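Side-chain contact in HMG box-containing protein 1 (Homo sapiens, PDB 3QVE), which represses transcription by binding the promoters of target genes, takes part in controlling the cell cycle and the Wnt pathway, and is represented here by its AXH domain: residues His10-Gly15 and Gly87-Glu92. Numbering follows the deposited sequence.
Sequences HCFLKG and GLLTVE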
loop_
_atom_site.group_PDB
_atom_site.type_symbol
_atom_site.label_atom_id
_atom_site.label_comp_id
_atom_site.label_asym_id
_atom_site.label_seq_id
_atom_site.Cartn_x
_atom_site.Cartn_y
_atom_site.Cartn_z
ATOM N N HIS A 10 -5.508 -4.966 2.958
ATOM C CA HIS A 10 -5.749 -4.024 1.862
ATOM C C HIS A 10 -4.895 -4.494 0.676
ATOM O O HIS A 10 -4.829 -5.692 0.437
ATOM C CB HIS A 10 -5.430 -2.597 2.291
ATOM C CG HIS A 10 -5.998 -1.529 1.411
ATOM N ND1 HIS A 10 -5.436 -1.154 0.198
ATOM C CD2 HIS A 10 -7.068 -0.716 1.597
ATOM C CE1 HIS A 10 -6.141 -0.166 -0.312
ATOM N NE2 HIS A 10 -7.128 0.123 0.519
ATOM N N CYS A 11 -4.205 -3.597 -0.034
ATOM C CA CYS A 11 -3.344 -4.005 -1.162
ATOM C C CYS A 11 -1.909 -4.352 -0.740
ATOM O O CYS A 11 -1.062 -4.592 -1.580
ATOM C CB CYS A 11 -3.261 -2.860 -2.173
ATOM S SG CYS A 11 -2.393 -1.393 -1.614
ATOM N N PHE A 12 -1.622 -4.361 0.555
ATOM C CA PHE A 12 -0.249 -4.447 1.072
ATOM C C PHE A 12 0.309 -5.857 1.251
ATOM O O PHE A 12 -0.324 -6.747 1.835
ATOM C CB PHE A 12 -0.111 -3.595 2.344
ATOM C CG PHE A 12 -0.405 -2.153 2.077
ATOM C CD1 PHE A 12 0.479 -1.389 1.326
ATOM C CD2 PHE A 12 -1.558 -1.571 2.537
ATOM C CE1 PHE A 12 0.202 -0.112 1.040
ATOM C CE2 PHE A 12 -1.831 -0.267 2.307
ATOM C CZ PHE A 12 -0.979 0.474 1.533
ATOM N N LEU A 13 1.528 -6.043 0.738
ATOM C CA LEU A 13 2.217 -7.323 0.796
ATOM C C LEU A 13 3.005 -7.498 2.102
ATOM O O LEU A 13 3.281 -6.532 2.852
ATOM C CB LEU A 13 3.156 -7.458 -0.409
ATOM C CG LEU A 13 2.510 -7.304 -1.794
ATOM C CD1 LEU A 13 3.423 -7.745 -2.930
ATOM C CD2 LEU A 13 1.223 -8.017 -1.885
ATOM N N LYS A 14 3.383 -8.755 2.337
ATOM C CA LYS A 14 4.201 -9.141 3.459
ATOM C C LYS A 14 5.439 -8.260 3.535
ATOM O O LYS A 14 6.074 -7.966 2.507
ATOM C CB LYS A 14 4.612 -10.583 3.272
ATOM C CG LYS A 14 5.575 -11.131 4.352
ATOM C CD LYS A 14 5.721 -12.614 4.172
ATOM C CE LYS A 14 6.699 -13.225 5.181
ATOM N NZ LYS A 14 6.212 -13.133 6.576
ATOM N N GLY A 15 5.758 -7.799 4.736
ATOM C CA GLY A 15 6.952 -6.966 4.940
ATOM C C GLY A 15 6.609 -5.494 5.007
ATOM O O GLY A 15 7.444 -4.689 5.408
ATOM N N GLY A 87 -8.385 9.488 8.642
ATOM C CA GLY A 87 -7.002 9.927 8.717
ATOM C C GLY A 87 -6.119 9.321 7.636
ATOM O O GLY A 87 -6.477 8.307 6.987
ATOM N N LEU A 88 -4.958 9.949 7.453
ATOM C CA LEU A 88 -3.946 9.464 6.515
ATOM C C LEU A 88 -3.285 8.194 7.013
ATOM O O LEU A 88 -3.373 7.824 8.208
ATOM C CB LEU A 88 -2.909 10.552 6.276
ATOM C CG LEU A 88 -3.471 11.911 5.794
ATOM C CD1 LEU A 88 -2.322 12.898 5.530
ATOM C CD2 LEU A 88 -4.377 11.754 4.557
ATOM N N LEU A 89 -2.617 7.516 6.093
ATOM C CA LEU A 89 -1.813 6.319 6.409
ATOM C C LEU A 89 -0.463 6.482 5.792
ATOM O O LEU A 89 -0.392 6.764 4.592
ATOM C CB LEU A 89 -2.453 5.076 5.792
ATOM C CG LEU A 89 -1.688 3.735 5.813
ATOM C CD1 LEU A 89 -1.448 3.264 7.215
ATOM C CD2 LEU A 89 -2.443 2.680 5.013
ATOM N N THR A 90 0.597 6.265 6.573
ATOM C CA THR A 90 1.953 6.196 6.025
ATOM C C THR A 90 2.396 4.740 6.116
ATOM O O THR A 90 2.105 4.060 7.099
ATOM C CB THR A 90 2.925 7.135 6.772
ATOM O OG1 THR A 90 2.412 8.470 6.644
ATOM C CG2 THR A 90 4.355 7.093 6.150
ATOM N N VAL A 91 3.059 4.252 5.073
ATOM C CA VAL A 91 3.544 2.890 5.052
ATOM C C VAL A 91 5.006 2.884 4.681
ATOM O O VAL A 91 5.502 3.821 4.040
ATOM C CB VAL A 91 2.763 1.964 4.037
ATOM C CG1 VAL A 91 1.258 2.080 4.227
ATOM C CG2 VAL A 91 3.137 2.255 2.627
ATOM N N GLU A 92 5.695 1.830 5.102
ATOM C CA GLU A 92 7.002 1.479 4.575
ATOM C C GLU A 92 6.825 0.216 3.758
ATOM O O GLU A 92 6.217 -0.733 4.236
ATOM C CB GLU A 92 7.964 1.208 5.707
ATOM C CG GLU A 92 9.387 0.960 5.298
ATOM C CD GLU A 92 10.143 0.174 6.343
ATOM O OE1 GLU A 92 10.837 0.840 7.147
ATOM O OE2 GLU A 92 10.045 -1.088 6.366
HETATM O O HOH W 1 9.263 -2.752 4.380
#
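Phe12 meets Leu89 and Val91 obliquely with the far end of its ring while the backbones stay well apart, 9.2 Å between CA of Phe12 and CA of Val91, with the loop 10-15 and the strand running in broadly the same direction, 38° apart. No direct hydrogen bond joins the two segments; apolar side chains connect them at one end and a water at the other. The phenyl ring projects with CG anti to its own carbonyl carbon (chi1 -61°), which carries the far end of the ring to the strand. There CZ meets CG1 of Val91 at 3.9 Å, while CE2 lies 4.0 Å from CD2 of Leu89. CG1 of Val91 also makes an off-centre CH-pi contact, 4.3 Å from the ring centroid of Phe12, and CE1 is touched by both CG1 and CG2 of Val91. One ring face is covered from within the loop by SG of Cys11, which stands 3.8 Å above the ring plane, over its centre. An alanine in place of Phe12 would probably leave the methyls of Leu89 and Val91 without their aromatic partner and the Cys11 sulfur without the ring beneath it. Farther along, a water donates to O of Gly15 at 2.8 Å and to OE2 of Glu92 at 2.7 Å, tying the loop end to the strand; at the backbone angles of Gly15 a CB would be jammed against the carbonyl O of Lys14, which calls for glycine. Within the AXH domain this buried contact packs the segment leading into strand 17-20 against strand 89-94 of the antiparallel sheet. Val91 also touches Leu18 of strand 17-20 and Leu77 and Phe79 of strand 72-80, the two strands flanking 89-94, while Phe12 reaches Leu59 of strand 59-69.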